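PDB 6HND: aromatic-amino-acid:2-oxoglutarate transaminase from Candida albicans, which probably transfers amino groups between aromatic amino acids and 2-oxoglutarate, using pyridoxal 5'-phosphate as cofactor. Local coordinates for residues 6-11 with 174-179; 108-113 with 385-390. One frame throughout, in Å; residues are numbered along the deposited sequence.

Interaction 1: residues 6-11 with 174-179; sequences HLISKR and ADVFLD
Asp179 sets its carboxylate against the N-terminal end of helix 10-14, while Arg11 from that helix reaches back over the C-terminal end of helix 166-177. The N-terminal segment is thereby fastened to a helix of the fold-type-I core of this aminotransferase, one that flanks the central mixed sheet. Each carboxylate oxygen of Asp179 takes one backbone N-H through its syn lone pair: OD2 lies 2.8 Å from Lys10 N, and OD1 lies 3.1 Å from Arg11 N with a nearly straight N-H...O angle of 165°. A negative charge at this helix N terminus would probably be stabilised by the helix dipole.

Ser9 is the N-cap residue. Its OG sits between the backbone N and the carbonyl carbon, a rotation that brings it 2.8 Å from Asp175 O, in the carbonyl plane, while it also caps Ala12 N. Ser9 N meets Val176 O at 2.9 Å, coming from above the carbonyl plane. Further along, Leu7 packs its CB 4.1 Å from Phe177 CD1, and Leu7 O lies at the edge of that ring.

The Arg11 chain is extended to CD, and its bend at chi3 (48°) turns NE and NH2 toward Asp175. Guanidinium and carboxylate planes are 41° apart, and NE meets Asp175 OD1 from above the carboxylate plane in a salt bridge; OD1 also forms a salt bridge with Arg15. Arg11 NH1 binds Ala201 O. NH2 donates to the backbone O of Asp175 at 3.1 Å, making that carbonyl oxygen an acceptor for both Arg11 NH2 and Ser9 OG.

Interaction 2: residues 108-113 with 385-390; sequences STVHIS and IQENFK
Asn388 lies opposite Val110, and its side chain can be followed outward from the backbone. Its CB is the apolar part of the contact, packing 3.7 Å from Val110 CG2. CG then stands anti to the backbone N (chi1 -174°), which carries the amide on toward Ser108. The two amide ends diverge: OD1 rests over the centre of the Phe389 ring, 3.6 Å above its plane, whereas ND2 comes 3.3 Å from Ser108 CB. Ser108 OG is held chiefly by Asp62 and reaches Asn388 ND2 through a water, which accepts from ND2 at 3.1 Å.

In the fold, this is a two-stranded antiparallel sheet, 53-60 with 109-113, set against the C-terminal part of helix 375-388. Most of the touching residues are partly exposed, but Val110 is buried, and Leu60 of the partner strand touches both Val110 and Asn388.

Val110 divides its methyls between two helix residues. While CG2 faces Asn388, CG1 meets Glu387, 4.0 Å from its CB and 3.9 Å from OE2. The Glu387 chain stays extended beyond CG and crosses the valine at a slant, sending OE1 toward the strand backbone. There a second water donates both to His111 O and, at 3.1 Å, to Glu387 OE1.

Overall arrangement
From the N terminus, residues 6-11 meet 174-179 first, so interaction 1 closes a loop of 162 residues and ties the N-terminal segment to helix 166-177 beside the seven-stranded sheet. Within that loop lies strand 109-113, the first half of interaction 2, whose partner at 385-390 comes long after interaction 1 has closed. The two loops therefore cross rather than nest. Interaction 2 spans 271 residues and sets the two-stranded sheet against the end of helix 375-388. The contacts do not touch: their centres are about 39 Å apart and their nearest atoms about 24 Å, placing them in separate regions of the subunit.

Interaction 1: residues 6-11 with 174-179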
loop_
_atom_site.group_PDB
_atom_site.type_symbol
_atom_site.label_atom_id
_atom_site.label_comp_id
_atom_site.label_asym_id
_atom_site.label_seq_id
_atom_site.Cartn_x
_atom_site.Cartn_y
_atom_site.Cartn_z
ATOM N N HIS B 6 7.966 -23.698 11.837
ATOM C CA HIS B 6 8.111 -23.472 13.303
ATOM C C HIS B 6 8.376 -21.980 13.594
ATOM O O HIS B 6 8.145 -21.554 14.762
ATOM C CB HIS B 6 9.188 -24.405 13.885
ATOM C CG HIS B 6 10.578 -24.092 13.436
ATOM N ND1 HIS B 6 11.018 -24.335 12.136
ATOM C CD2 HIS B 6 11.627 -23.567 14.106
ATOM C CE1 HIS B 6 12.275 -23.968 12.027
ATOM N NE2 HIS B 6 12.684 -23.502 13.229
ATOM N N LEU B 7 8.887 -21.212 12.618
ATOM C CA LEU B 7 9.311 -19.798 12.864
ATOM C C LEU B 7 8.156 -18.838 12.538
ATOM O O LEU B 7 8.179 -17.685 12.993
ATOM C CB LEU B 7 10.551 -19.464 12.027
ATOM C CG LEU B 7 11.857 -20.191 12.368
ATOM C CD1 LEU B 7 12.856 -20.061 11.224
ATOM C CD2 LEU B 7 12.463 -19.671 13.640
ATOM N N ILE B 8 7.174 -19.266 11.769
ATOM C CA ILE B 8 6.011 -18.386 11.435
ATOM C C ILE B 8 5.231 -18.050 12.716
ATOM O O ILE B 8 4.980 -18.942 13.532
ATOM C CB ILE B 8 5.169 -19.014 10.320
ATOM C CG1 ILE B 8 6.014 -19.104 9.049
ATOM C CG2 ILE B 8 3.890 -18.227 10.088
ATOM C CD1 ILE B 8 5.331 -19.827 7.905
ATOM N N SER B 9 4.989 -16.761 12.955
ATOM C CA SER B 9 4.178 -16.249 14.085
ATOM C C SER B 9 2.799 -16.929 14.066
ATOM O O SER B 9 2.246 -17.165 12.962
ATOM C CB SER B 9 4.042 -14.742 14.037
ATOM O OG SER B 9 3.342 -14.315 12.877
ATOM N N LYS B 10 2.292 -17.240 15.256
ATOM C CA LYS B 10 0.914 -17.728 15.510
ATOM C C LYS B 10 -0.074 -16.752 14.875
ATOM O O LYS B 10 -0.990 -17.247 14.235
ATOM C CB LYS B 10 0.653 -17.841 17.016
ATOM C CG LYS B 10 1.735 -18.581 17.804
ATOM C CD LYS B 10 1.226 -19.448 18.930
ATOM C CE LYS B 10 0.354 -20.583 18.434
ATOM N NZ LYS B 10 0.891 -21.899 18.856
ATOM N N ARG B 11 0.170 -15.445 15.027
ATOM C CA ARG B 11 -0.695 -14.374 14.467
ATOM C C ARG B 11 -0.786 -14.519 12.944
ATOM O O ARG B 11 -1.895 -14.622 12.443
ATOM C CB ARG B 11 -0.182 -12.989 14.880
ATOM C CG ARG B 11 -1.088 -11.835 14.472
ATOM C CD ARG B 11 -0.492 -10.464 14.720
ATOM N NE ARG B 11 0.865 -10.401 14.217
ATOM C CZ ARG B 11 1.954 -10.266 14.958
ATOM N NH1 ARG B 11 1.867 -10.151 16.268
ATOM N NH2 ARG B 11 3.134 -10.246 14.377
ATOM N N ALA B 174 8.425 -8.543 9.863
ATOM C CA ALA B 174 8.179 -8.410 11.315
ATOM C C ALA B 174 6.878 -9.147 11.653
ATOM O O ALA B 174 6.882 -9.972 12.575
ATOM C CB ALA B 174 8.110 -6.964 11.713
ATOM N N ASP B 175 5.826 -8.954 10.858
ATOM C CA ASP B 175 4.514 -9.610 11.117
ATOM C C ASP B 175 4.653 -11.136 11.032
ATOM O O ASP B 175 4.142 -11.812 11.927
ATOM C CB ASP B 175 3.437 -9.140 10.152
ATOM C CG ASP B 175 2.133 -9.878 10.359
ATOM O OD1 ASP B 175 1.454 -9.573 11.376
ATOM O OD2 ASP B 175 1.852 -10.779 9.542
ATOM N N VAL B 176 5.313 -11.663 9.999
ATOM C CA VAL B 176 5.314 -13.116 9.697
ATOM C C VAL B 176 6.204 -13.853 10.697
ATOM O O VAL B 176 5.970 -15.068 10.861
ATOM C CB VAL B 176 5.717 -13.421 8.239
ATOM C CG1 VAL B 176 7.231 -13.482 8.030
ATOM C CG2 VAL B 176 5.095 -14.727 7.768
ATOM N N PHE B 177 7.200 -13.197 11.319
ATOM C CA PHE B 177 8.136 -13.884 12.258
ATOM C C PHE B 177 7.886 -13.532 13.739
ATOM O O PHE B 177 8.272 -14.355 14.568
ATOM C CB PHE B 177 9.607 -13.666 11.881
ATOM C CG PHE B 177 10.047 -14.362 10.621
ATOM C CD1 PHE B 177 9.865 -15.716 10.456
ATOM C CD2 PHE B 177 10.711 -13.669 9.624
ATOM C CE1 PHE B 177 10.254 -16.340 9.286
ATOM C CE2 PHE B 177 11.138 -14.303 8.466
ATOM C CZ PHE B 177 10.896 -15.637 8.291
ATOM N N LEU B 178 7.300 -12.389 14.095
ATOM C CA LEU B 178 7.273 -11.953 15.514
ATOM C C LEU B 178 5.851 -11.979 16.094
ATOM O O LEU B 178 4.996 -11.217 15.655
ATOM C CB LEU B 178 7.864 -10.548 15.608
ATOM C CG LEU B 178 9.291 -10.393 15.107
ATOM C CD1 LEU B 178 9.704 -8.932 15.154
ATOM C CD2 LEU B 178 10.250 -11.259 15.892
ATOM N N ASP B 179 5.620 -12.787 17.108
ATOM C CA ASP B 179 4.394 -12.719 17.942
ATOM C C ASP B 179 4.614 -11.676 19.024
ATOM O O ASP B 179 5.786 -11.286 19.256
ATOM C CB ASP B 179 4.063 -14.077 18.569
ATOM C CG ASP B 179 3.301 -14.960 17.607
ATOM O OD1 ASP B 179 2.309 -14.445 17.020
ATOM O OD2 ASP B 179 3.705 -16.127 17.433
#

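Interaction 2: residues 108-113 with 385-390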
loop_
_atom_site.group_PDB
_atom_site.type_symbol
_atom_site.label_atom_id
_atom_site.label_comp_id
_atom_site.label_asym_id
_atom_site.label_seq_id
_atom_site.Cartn_x
_atom_site.Cartn_y
_atom_site.Cartn_z
ATOM N N SER B 108 14.797 6.872 -26.072
ATOM C CA SER B 108 14.212 5.559 -25.716
ATOM C C SER B 108 12.814 5.811 -25.163
ATOM O O SER B 108 12.650 6.717 -24.321
ATOM C CB SER B 108 15.058 4.829 -24.732
ATOM O OG SER B 108 16.276 4.422 -25.330
ATOM N N THR B 109 11.835 5.082 -25.684
ATOM C CA THR B 109 10.422 5.184 -25.261
ATOM C C THR B 109 9.811 3.779 -25.237
ATOM O O THR B 109 10.134 2.945 -26.096
ATOM C CB THR B 109 9.695 6.229 -26.123
ATOM O OG1 THR B 109 8.331 6.255 -25.687
ATOM C CG2 THR B 109 9.810 5.948 -27.605
ATOM N N VAL B 110 8.986 3.512 -24.246
ATOM C CA VAL B 110 8.176 2.265 -24.174
ATOM C C VAL B 110 6.701 2.666 -24.335
ATOM O O VAL B 110 6.241 3.606 -23.660
ATOM C CB VAL B 110 8.473 1.531 -22.858
ATOM C CG1 VAL B 110 7.634 0.275 -22.670
ATOM C CG2 VAL B 110 9.951 1.204 -22.763
ATOM N N HIS B 111 5.993 1.991 -25.220
ATOM C CA HIS B 111 4.537 2.179 -25.431
ATOM C C HIS B 111 3.786 1.056 -24.706
ATOM O O HIS B 111 4.079 -0.146 -24.941
ATOM C CB HIS B 111 4.220 2.224 -26.931
ATOM C CG HIS B 111 2.783 2.455 -27.204
ATOM N ND1 HIS B 111 2.256 3.722 -27.216
ATOM C CD2 HIS B 111 1.759 1.589 -27.414
ATOM C CE1 HIS B 111 0.952 3.648 -27.460
ATOM N NE2 HIS B 111 0.621 2.339 -27.581
ATOM N N ILE B 112 2.860 1.438 -23.834
ATOM C CA ILE B 112 2.006 0.483 -23.076
ATOM C C ILE B 112 0.607 0.567 -23.673
ATOM O O ILE B 112 -0.047 1.607 -23.493
ATOM C CB ILE B 112 2.026 0.793 -21.567
ATOM C CG1 ILE B 112 3.462 0.838 -21.023
ATOM C CG2 ILE B 112 1.130 -0.208 -20.834
ATOM C CD1 ILE B 112 3.575 1.218 -19.560
ATOM N N SER B 113 0.183 -0.483 -24.368
ATOM C CA SER B 113 -1.116 -0.552 -25.097
ATOM C C SER B 113 -2.199 -1.165 -24.193
ATOM O O SER B 113 -1.858 -1.850 -23.181
ATOM C CB SER B 113 -0.941 -1.328 -26.394
ATOM O OG SER B 113 -0.387 -2.621 -26.149
ATOM N N ILE B 385 11.406 -2.372 -17.796
ATOM C CA ILE B 385 12.521 -3.334 -17.532
ATOM C C ILE B 385 12.575 -4.363 -18.669
ATOM O O ILE B 385 13.672 -4.572 -19.198
ATOM C CB ILE B 385 12.432 -3.958 -16.121
ATOM C CG1 ILE B 385 12.932 -2.985 -15.066
ATOM C CG2 ILE B 385 13.219 -5.260 -16.015
ATOM C CD1 ILE B 385 12.664 -3.395 -13.671
ATOM N N GLN B 386 11.434 -4.898 -19.099
ATOM C CA GLN B 386 11.354 -5.977 -20.118
ATOM C C GLN B 386 11.597 -5.395 -21.527
ATOM O O GLN B 386 12.373 -5.998 -22.290
ATOM C CB GLN B 386 10.019 -6.726 -19.990
ATOM C CG GLN B 386 10.142 -8.246 -19.788
ATOM C CD GLN B 386 10.172 -8.766 -18.357
ATOM O OE1 GLN B 386 11.227 -9.150 -17.863
ATOM N NE2 GLN B 386 9.020 -8.888 -17.700
ATOM N N GLU B 387 11.025 -4.245 -21.881
ATOM C CA GLU B 387 11.111 -3.731 -23.275
ATOM C C GLU B 387 12.348 -2.848 -23.501
ATOM O O GLU B 387 13.013 -3.024 -24.521
ATOM C CB GLU B 387 9.851 -2.962 -23.663
ATOM C CG GLU B 387 9.035 -3.669 -24.728
ATOM C CD GLU B 387 8.059 -2.719 -25.384
ATOM O OE1 GLU B 387 6.840 -2.989 -25.315
ATOM O OE2 GLU B 387 8.537 -1.680 -25.917
ATOM N N ASN B 388 12.598 -1.873 -22.638
ATOM C CA ASN B 388 13.725 -0.932 -22.827
ATOM C C ASN B 388 15.019 -1.613 -22.385
ATOM O O ASN B 388 15.988 -1.558 -23.154
ATOM C CB ASN B 388 13.534 0.373 -22.065
ATOM C CG ASN B 388 14.632 1.351 -22.403
ATOM O OD1 ASN B 388 15.402 1.752 -21.532
ATOM N ND2 ASN B 388 14.720 1.704 -23.673
ATOM N N PHE B 389 15.032 -2.224 -21.196
ATOM C CA PHE B 389 16.257 -2.804 -20.578
ATOM C C PHE B 389 16.413 -4.292 -20.928
ATOM O O PHE B 389 17.429 -4.861 -20.525
ATOM C CB PHE B 389 16.261 -2.562 -19.067
ATOM C CG PHE B 389 16.466 -1.123 -18.687
ATOM C CD1 PHE B 389 17.576 -0.422 -19.150
ATOM C CD2 PHE B 389 15.549 -0.463 -17.876
ATOM C CE1 PHE B 389 17.763 0.910 -18.813
ATOM C CE2 PHE B 389 15.731 0.875 -17.545
ATOM C CZ PHE B 389 16.830 1.558 -18.017
ATOM N N LYS B 390 15.435 -4.886 -21.622
ATOM C CA LYS B 390 15.444 -6.269 -22.187
ATOM C C LYS B 390 15.642 -7.317 -21.076
ATOM O O LYS B 390 16.205 -8.389 -21.359
ATOM C CB LYS B 390 16.490 -6.429 -23.302
ATOM C CG LYS B 390 16.847 -5.170 -24.076
ATOM C CD LYS B 390 16.980 -5.378 -25.568
ATOM C CE LYS B 390 15.633 -5.344 -26.259
ATOM N NZ LYS B 390 15.671 -4.570 -27.524
HETATM O O HOH W 1 17.595 2.276 -24.751
HETATM O O HOH W 2 4.717 -1.969 -23.333
#